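Local coordinates for protein alkylhalidase CmlS (Streptomyces venezuelae, PDB 3I3L) that probably acts as an FAD-dependent halogenase in chloramphenicol biosynthesis, carrying a covalently bound flavin, at residues A38-H43 against N75-Q80. Numbering follows the deposited sequence.
Sequences AGLTLH and NRLGLQ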
# COMPACT_ATOMS: atom_id res chain seq x y z
N ALA A 38 -14.46 2.25 -6.60
CA ALA A 38 -14.43 2.93 -7.92
C ALA A 38 -15.87 3.45 -8.30
O ALA A 38 -16.03 4.58 -8.73
CB ALA A 38 -13.97 2.03 -8.98
N GLY A 39 -16.89 2.62 -8.10
CA GLY A 39 -18.26 2.97 -8.47
C GLY A 39 -18.81 4.10 -7.59
O GLY A 39 -19.33 5.08 -8.12
N LEU A 40 -18.65 3.97 -6.28
CA LEU A 40 -19.00 5.06 -5.35
C LEU A 40 -18.31 6.37 -5.71
O LEU A 40 -18.93 7.44 -5.67
CB LEU A 40 -18.62 4.70 -3.91
CG LEU A 40 -19.38 3.53 -3.28
CD1 LEU A 40 -18.67 3.07 -2.02
CD2 LEU A 40 -20.87 3.92 -3.01
N THR A 41 -17.03 6.33 -6.07
CA THR A 41 -16.34 7.58 -6.38
C THR A 41 -16.82 8.17 -7.71
O THR A 41 -17.03 9.36 -7.80
CB THR A 41 -14.79 7.40 -6.36
OG1 THR A 41 -14.44 6.88 -5.10
CG2 THR A 41 -14.05 8.72 -6.58
N LEU A 42 -16.96 7.32 -8.75
CA LEU A 42 -17.45 7.74 -10.06
C LEU A 42 -18.91 8.31 -9.98
O LEU A 42 -19.23 9.25 -10.65
CB LEU A 42 -17.46 6.56 -11.04
CG LEU A 42 -16.20 6.27 -11.83
CD1 LEU A 42 -16.23 4.81 -12.39
CD2 LEU A 42 -15.91 7.34 -12.91
N HIS A 43 -19.75 7.71 -9.14
CA HIS A 43 -21.11 8.22 -8.90
C HIS A 43 -21.09 9.62 -8.24
O HIS A 43 -21.74 10.53 -8.73
CB HIS A 43 -21.88 7.25 -8.04
CG HIS A 43 -23.13 7.82 -7.47
ND1 HIS A 43 -24.36 7.75 -8.13
CD2 HIS A 43 -23.37 8.45 -6.29
CE1 HIS A 43 -25.27 8.33 -7.39
NE2 HIS A 43 -24.70 8.77 -6.27
N ASN A 75 -14.57 7.20 4.78
CA ASN A 75 -15.20 8.26 5.56
C ASN A 75 -15.60 9.39 4.60
O ASN A 75 -16.73 9.82 4.63
CB ASN A 75 -14.26 8.75 6.64
CG ASN A 75 -14.77 10.04 7.32
OD1 ASN A 75 -15.53 9.96 8.27
ND2 ASN A 75 -14.33 11.20 6.85
N ARG A 76 -14.66 9.82 3.71
CA ARG A 76 -14.92 10.86 2.74
C ARG A 76 -15.96 10.50 1.67
O ARG A 76 -16.47 11.37 0.98
CB ARG A 76 -13.59 11.32 2.09
CG ARG A 76 -12.78 12.17 3.07
CD ARG A 76 -11.41 12.63 2.53
NE ARG A 76 -10.43 11.54 2.60
CZ ARG A 76 -9.71 11.10 1.56
NH1 ARG A 76 -8.82 10.10 1.73
NH2 ARG A 76 -9.85 11.66 0.36
N LEU A 77 -16.26 9.21 1.55
CA LEU A 77 -17.28 8.74 0.63
C LEU A 77 -18.60 8.51 1.39
O LEU A 77 -19.56 8.03 0.79
CB LEU A 77 -16.89 7.41 -0.03
CG LEU A 77 -15.83 7.46 -1.15
CD1 LEU A 77 -15.38 6.02 -1.52
CD2 LEU A 77 -16.37 8.22 -2.37
N GLY A 78 -18.61 8.80 2.70
CA GLY A 78 -19.88 8.84 3.45
C GLY A 78 -20.28 7.58 4.18
O GLY A 78 -21.41 7.43 4.63
N LEU A 79 -19.33 6.69 4.38
CA LEU A 79 -19.67 5.42 4.95
C LEU A 79 -19.47 5.30 6.47
O LEU A 79 -19.67 4.22 7.06
CB LEU A 79 -18.90 4.36 4.19
CG LEU A 79 -19.55 4.22 2.80
CD1 LEU A 79 -18.49 4.00 1.79
CD2 LEU A 79 -20.47 3.12 2.82
N GLN A 80 -19.05 6.39 7.09
CA GLN A 80 -18.66 6.36 8.53
C GLN A 80 -19.69 5.74 9.49
O GLN A 80 -19.33 4.95 10.37
CB GLN A 80 -18.30 7.73 9.05
CG GLN A 80 -17.43 7.62 10.21
CD GLN A 80 -16.19 6.78 9.90
OE1 GLN A 80 -15.35 7.16 9.06
NE2 GLN A 80 -16.06 5.65 10.60
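Leu-77 pushes its forked end against helix 33-44 and meets Thr-41 at roughly a right angle. Both its methyls lie on the Thr-41 hydroxyl, CD2 at 3.6 Å and CD1 at 3.8 Å from Thr-41 OG1, and CD1 additionally reaches Leu-40 CB at 4.2 Å. No hydrogen bond crosses here. The Thr-41 hydroxyl, with OG1 beside its own backbone N (chi1 -56°), bonds instead to the carbonyl O of Val-37 one turn back, so the leucine methyls rest on an oxygen whose polar need is met within its own helix. Leu-40 and Leu-79 meet differently: they reach out tip to tip, CD1 of Leu-40 being 3.9 Å from CD1 of Leu-79, and both also touch Glu-137 of helix 127-140. Thr-41 also touches Val-336 and Ala-339 of helix 327-347. Between Leu-77 and Leu-79 the chain reverses at Gly-78, whose positive phi (95°) closes a Schellman motif after helix 68-76; the turn brings Leu-79 round to face helix 33-44 alongside Leu-77. The result is a small buried, mostly apolar contact joining a Schellman-capped helix end to the first helix of the FAD-binding domain, which follows strand 25-29 and a GxGxxG-like sequence consistent with a Rossmann-type fold.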